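Local coordinates for protein bifunctional endomannanase/endoglucanase (Caldanaerobius polysaccharolyticus, PDB 3W0K) that probably hydrolyses beta-linked mannan and glucan chains, as a bifunctional endomannanase/endoglucanase of glycoside hydrolase family 5, at residues K25-N37 with Y312-V326. Residues are numbered along the deposited sequence; the frame is centred on the assembly and turned at random.
Sequences KKALDFLAETGFN and YRGFKVDRELLDLLV
F30 and F315 meet as an offset edge-to-face pair, F315 turning its edge to the face of F30, with planes at 87° and centroids 5.8 Å apart. F30 sets its CG anti to the backbone N (chi1 -178°), which carries the ring off helix 25-33 against the type I' turn 312-315 that joins strands 310-312 and 315-317. There its rim meets two carbonyls near the ring plane: CE1 lies 3.4 Å from Y312 O and CD1 equally close to R313 O. Its far end, CZ, meets both V317 CG1 and L322 CD2, the latter 3.9 Å away at the ring edge. With an alanine in place of F30, a gap is likely to open between helix and hairpin, and the F315 edge would lose its aromatic face.

T34 turns its hydroxyl back to F30 O (OG1 to O 2.8 Å), and its CG2 lies over one face of the F30 ring, toward the rim, while touching Y312 CE2. From the turn itself, R313 runs extended across E33, and one water donates to both E33 OE1 and R313 O. Beyond the Schellman motif closed by G35, the F36 edge meets L322 CD1 and L325 CB.

The contact joins helix 25-33, in the barrel's outer layer, and the loop after it to hairpin and C-terminal helix 319-327; F293 meets both phenylalanine rings, F36 also meets F6 and makes a cation-pi contact with R329, and L28 and L31 rest on strand 38-44.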
loop_
_atom_site.group_PDB
_atom_site.type_symbol
_atom_site.label_atom_id
_atom_site.label_comp_id
_atom_site.label_asym_id
_atom_site.label_seq_id
_atom_site.Cartn_x
_atom_site.Cartn_y
_atom_site.Cartn_z
ATOM N N LYS A 25 -5.148 -7.590 17.509
ATOM C CA LYS A 25 -5.820 -6.635 18.382
ATOM C C LYS A 25 -4.873 -5.787 19.228
ATOM O O LYS A 25 -5.115 -4.596 19.419
ATOM C CB LYS A 25 -6.867 -7.343 19.244
ATOM C CG LYS A 25 -8.028 -7.890 18.416
ATOM C CD LYS A 25 -9.147 -8.471 19.268
ATOM C CE LYS A 25 -8.775 -9.813 19.864
ATOM N NZ LYS A 25 -9.939 -10.428 20.566
ATOM N N LYS A 26 -3.777 -6.379 19.692
ATOM C CA LYS A 26 -2.806 -5.630 20.487
ATOM C C LYS A 26 -2.147 -4.535 19.644
ATOM O O LYS A 26 -1.936 -3.420 20.123
ATOM C CB LYS A 26 -1.756 -6.563 21.093
ATOM C CG LYS A 26 -2.303 -7.465 22.198
ATOM C CD LYS A 26 -1.209 -8.363 22.772
ATOM C CE LYS A 26 -1.736 -9.259 23.886
ATOM N NZ LYS A 26 -2.740 -10.253 23.404
ATOM N N ALA A 27 -1.841 -4.844 18.384
ATOM C CA ALA A 27 -1.241 -3.856 17.488
ATOM C C ALA A 27 -2.256 -2.751 17.194
ATOM O O ALA A 27 -1.914 -1.569 17.188
ATOM C CB ALA A 27 -0.782 -4.513 16.181
ATOM N N LEU A 28 -3.509 -3.139 16.961
ATOM C CA LEU A 28 -4.557 -2.164 16.683
ATOM C C LEU A 28 -4.758 -1.232 17.879
ATOM O O LEU A 28 -5.001 -0.038 17.700
ATOM C CB LEU A 28 -5.867 -2.861 16.304
ATOM C CG LEU A 28 -5.853 -3.645 14.987
ATOM C CD1 LEU A 28 -7.208 -4.292 14.758
ATOM C CD2 LEU A 28 -5.510 -2.722 13.829
ATOM N N ASP A 29 -4.642 -1.776 19.093
ATOM C CA ASP A 29 -4.773 -0.972 20.310
ATOM C C ASP A 29 -3.645 0.058 20.347
ATOM O O ASP A 29 -3.855 1.203 20.746
ATOM C CB ASP A 29 -4.700 -1.848 21.568
ATOM C CG ASP A 29 -6.009 -2.564 21.876
ATOM O OD1 ASP A 29 -7.073 -2.165 21.351
ATOM O OD2 ASP A 29 -5.972 -3.523 22.673
ATOM N N PHE A 30 -2.449 -0.344 19.922
ATOM C CA PHE A 30 -1.318 0.578 19.900
ATOM C C PHE A 30 -1.601 1.727 18.934
ATOM O O PHE A 30 -1.379 2.890 19.267
ATOM C CB PHE A 30 -0.021 -0.140 19.502
ATOM C CG PHE A 30 1.189 0.754 19.497
ATOM C CD1 PHE A 30 2.040 0.799 20.598
ATOM C CD2 PHE A 30 1.474 1.563 18.398
ATOM C CE1 PHE A 30 3.152 1.634 20.605
ATOM C CE2 PHE A 30 2.585 2.406 18.394
ATOM C CZ PHE A 30 3.428 2.441 19.501
ATOM N N LEU A 31 -2.089 1.402 17.738
ATOM C CA LEU A 31 -2.406 2.431 16.755
ATOM C C LEU A 31 -3.384 3.444 17.343
ATOM O O LEU A 31 -3.149 4.650 17.287
ATOM C CB LEU A 31 -3.010 1.813 15.490
ATOM C CG LEU A 31 -2.055 1.461 14.347
ATOM C CD1 LEU A 31 -1.082 0.374 14.771
ATOM C CD2 LEU A 31 -2.875 1.002 13.150
ATOM N N ALA A 32 -4.458 2.934 17.942
ATOM C CA ALA A 32 -5.485 3.778 18.540
ATOM C C ALA A 32 -4.930 4.636 19.673
ATOM O O ALA A 32 -5.228 5.828 19.760
ATOM C CB ALA A 32 -6.642 2.918 19.048
ATOM N N GLU A 33 -4.102 4.030 20.520
ATOM C CA GLU A 33 -3.519 4.742 21.654
ATOM C C GLU A 33 -2.480 5.793 21.274
ATOM O O GLU A 33 -2.174 6.681 22.071
ATOM C CB GLU A 33 -2.937 3.747 22.657
ATOM C CG GLU A 33 -4.008 2.905 23.344
ATOM C CD GLU A 33 -3.446 1.840 24.266
ATOM O OE1 GLU A 33 -2.213 1.781 24.457
ATOM O OE2 GLU A 33 -4.250 1.057 24.809
ATOM N N THR A 34 -1.947 5.704 20.059
ATOM C CA THR A 34 -0.951 6.672 19.608
ATOM C C THR A 34 -1.456 7.609 18.508
ATOM O O THR A 34 -0.671 8.300 17.862
ATOM C CB THR A 34 0.369 5.990 19.179
ATOM O OG1 THR A 34 0.103 4.994 18.188
ATOM C CG2 THR A 34 1.051 5.339 20.380
ATOM N N GLY A 35 -2.769 7.612 18.287
ATOM C CA GLY A 35 -3.347 8.513 17.304
ATOM C C GLY A 35 -3.444 8.099 15.847
ATOM O O GLY A 35 -3.831 8.919 15.015
ATOM N N PHE A 36 -3.069 6.866 15.522
ATOM C CA PHE A 36 -3.173 6.396 14.140
ATOM C C PHE A 36 -4.630 6.024 13.889
ATOM O O PHE A 36 -5.327 5.577 14.802
ATOM C CB PHE A 36 -2.235 5.214 13.892
ATOM C CG PHE A 36 -0.779 5.574 13.995
ATOM C CD1 PHE A 36 -0.099 6.098 12.900
ATOM C CD2 PHE A 36 -0.090 5.400 15.191
ATOM C CE1 PHE A 36 1.248 6.443 12.991
ATOM C CE2 PHE A 36 1.257 5.744 15.294
ATOM C CZ PHE A 36 1.928 6.266 14.194
ATOM N N ASN A 37 -5.086 6.200 12.652
ATOM C CA ASN A 37 -6.483 5.940 12.310
ATOM C C ASN A 37 -6.663 5.224 10.977
ATOM O O ASN A 37 -7.750 5.258 10.392
ATOM C CB ASN A 37 -7.210 7.283 12.225
ATOM C CG ASN A 37 -6.596 8.215 11.182
ATOM O OD1 ASN A 37 -5.767 7.798 10.368
ATOM N ND2 ASN A 37 -6.993 9.481 11.212
ATOM N N TYR A 312 7.116 0.653 25.003
ATOM C CA TYR A 312 6.131 1.719 24.973
ATOM C C TYR A 312 4.791 1.150 24.553
ATOM O O TYR A 312 4.640 0.639 23.441
ATOM C CB TYR A 312 6.540 2.837 24.009
ATOM C CG TYR A 312 5.598 4.027 24.014
ATOM C CD1 TYR A 312 5.389 4.773 25.176
ATOM C CD2 TYR A 312 4.924 4.414 22.853
ATOM C CE1 TYR A 312 4.537 5.876 25.184
ATOM C CE2 TYR A 312 4.069 5.516 22.851
ATOM C CZ TYR A 312 3.881 6.243 24.020
ATOM O OH TYR A 312 3.042 7.335 24.027
ATOM N N ARG A 313 3.840 1.200 25.478
ATOM C CA ARG A 313 2.480 0.729 25.244
ATOM C C ARG A 313 2.344 -0.642 24.578
ATOM O O ARG A 313 1.635 -0.798 23.578
ATOM C CB ARG A 313 1.683 1.813 24.508
ATOM C CG ARG A 313 1.552 3.070 25.359
ATOM C CD ARG A 313 0.814 4.219 24.694
ATOM N NE ARG A 313 0.725 5.344 25.624
ATOM C CZ ARG A 313 0.302 6.565 25.311
ATOM N NH1 ARG A 313 -0.084 6.850 24.074
ATOM N NH2 ARG A 313 0.278 7.510 26.242
ATOM N N GLY A 314 3.048 -1.623 25.137
ATOM C CA GLY A 314 2.981 -2.988 24.645
ATOM C C GLY A 314 4.022 -3.482 23.656
ATOM O O GLY A 314 4.084 -4.682 23.391
ATOM N N PHE A 315 4.857 -2.589 23.133
ATOM C CA PHE A 315 5.860 -2.994 22.147
ATOM C C PHE A 315 7.213 -2.311 22.330
ATOM O O PHE A 315 7.300 -1.238 22.928
ATOM C CB PHE A 315 5.341 -2.698 20.730
ATOM C CG PHE A 315 4.085 -3.449 20.370
ATOM C CD1 PHE A 315 2.828 -2.898 20.624
ATOM C CD2 PHE A 315 4.159 -4.715 19.804
ATOM C CE1 PHE A 315 1.666 -3.608 20.323
ATOM C CE2 PHE A 315 3.002 -5.429 19.500
ATOM C CZ PHE A 315 1.756 -4.874 19.762
ATOM N N LYS A 316 8.261 -2.950 21.815
ATOM C CA LYS A 316 9.617 -2.403 21.870
ATOM C C LYS A 316 9.758 -1.599 20.578
ATOM O O LYS A 316 10.070 -2.146 19.519
ATOM C CB LYS A 316 10.640 -3.528 21.928
ATOM N N VAL A 317 9.525 -0.296 20.681
ATOM C CA VAL A 317 9.547 0.580 19.518
ATOM C C VAL A 317 10.760 1.470 19.318
ATOM O O VAL A 317 11.506 1.767 20.254
ATOM C CB VAL A 317 8.298 1.508 19.511
ATOM C CG1 VAL A 317 7.025 0.685 19.657
ATOM C CG2 VAL A 317 8.391 2.547 20.624
ATOM N N ASP A 318 10.956 1.862 18.062
ATOM C CA ASP A 318 12.007 2.792 17.683
ATOM C C ASP A 318 11.293 4.116 17.969
ATOM O O ASP A 318 10.493 4.587 17.158
ATOM C CB ASP A 318 12.310 2.641 16.183
ATOM C CG ASP A 318 13.308 3.675 15.659
ATOM O OD1 ASP A 318 13.478 4.757 16.261
ATOM O OD2 ASP A 318 13.911 3.406 14.601
ATOM N N ARG A 319 11.543 4.681 19.149
ATOM C CA ARG A 319 10.887 5.922 19.554
ATOM C C ARG A 319 11.147 7.103 18.628
ATOM O O ARG A 319 10.254 7.920 18.396
ATOM C CB ARG A 319 11.257 6.288 20.996
ATOM C CG ARG A 319 10.392 7.394 21.591
ATOM C CD ARG A 319 8.920 6.995 21.603
ATOM N NE ARG A 319 8.047 8.077 22.054
ATOM C CZ ARG A 319 7.563 8.187 23.288
ATOM N NH1 ARG A 319 7.865 7.281 24.207
ATOM N NH2 ARG A 319 6.769 9.203 23.599
ATOM N N GLU A 320 12.366 7.200 18.103
ATOM C CA GLU A 320 12.707 8.293 17.201
ATOM C C GLU A 320 11.833 8.247 15.949
ATOM O O GLU A 320 11.290 9.270 15.524
ATOM C CB GLU A 320 14.188 8.239 16.817
ATOM C CG GLU A 320 14.625 9.387 15.919
ATOM C CD GLU A 320 16.110 9.370 15.596
ATOM O OE1 GLU A 320 16.716 8.275 15.547
ATOM O OE2 GLU A 320 16.669 10.463 15.375
ATOM N N LEU A 321 11.685 7.056 15.374
ATOM C CA LEU A 321 10.863 6.888 14.180
ATOM C C LEU A 321 9.387 7.129 14.498
ATOM O O LEU A 321 8.690 7.814 13.744
ATOM C CB LEU A 321 11.066 5.497 13.576
ATOM C CG LEU A 321 10.309 5.196 12.278
ATOM C CD1 LEU A 321 10.535 6.297 11.244
ATOM C CD2 LEU A 321 10.749 3.845 11.741
ATOM N N LEU A 322 8.912 6.569 15.607
ATOM C CA LEU A 322 7.522 6.764 16.012
ATOM C C LEU A 322 7.238 8.261 16.161
ATOM O O LEU A 322 6.216 8.755 15.686
ATOM C CB LEU A 322 7.231 6.038 17.331
ATOM C CG LEU A 322 5.848 6.287 17.947
ATOM C CD1 LEU A 322 4.742 5.844 16.999
ATOM C CD2 LEU A 322 5.739 5.556 19.273
ATOM N N ASP A 323 8.164 8.984 16.792
ATOM C CA ASP A 323 8.003 10.423 16.981
ATOM C C ASP A 323 7.922 11.155 15.647
ATOM O O ASP A 323 7.133 12.087 15.495
ATOM C CB ASP A 323 9.134 10.994 17.846
ATOM C CG ASP A 323 8.976 10.653 19.323
ATOM O OD1 ASP A 323 7.929 10.094 19.721
ATOM O OD2 ASP A 323 9.909 10.950 20.095
ATOM N N LEU A 324 8.728 10.723 14.678
ATOM C CA LEU A 324 8.711 11.329 13.348
ATOM C C LEU A 324 7.366 11.080 12.667
ATOM O O LEU A 324 6.827 11.960 12.002
ATOM C CB LEU A 324 9.839 10.767 12.482
ATOM C CG LEU A 324 11.240 11.308 12.758
ATOM C CD1 LEU A 324 12.257 10.561 11.913
ATOM C CD2 LEU A 324 11.274 12.802 12.459
ATOM N N LEU A 325 6.823 9.878 12.848
ATOM C CA LEU A 325 5.535 9.534 12.253
ATOM C C LEU A 325 4.416 10.393 12.838
ATOM O O LEU A 325 3.514 10.824 12.124
ATOM C CB LEU A 325 5.220 8.052 12.471
ATOM C CG LEU A 325 6.132 7.057 11.749
ATOM C CD1 LEU A 325 5.775 5.640 12.169
ATOM C CD2 LEU A 325 6.000 7.210 10.240
ATOM N N VAL A 326 4.497 10.663 14.136
ATOM C CA VAL A 326 3.490 11.471 14.818
ATOM C C VAL A 326 3.639 12.963 14.516
ATOM O O VAL A 326 2.655 13.650 14.240
ATOM C CB VAL A 326 3.547 11.245 16.353
ATOM C CG1 VAL A 326 2.610 12.206 17.077
ATOM C CG2 VAL A 326 3.179 9.808 16.679
HETATM O O HOH W 1 -0.959 -0.274 22.933
#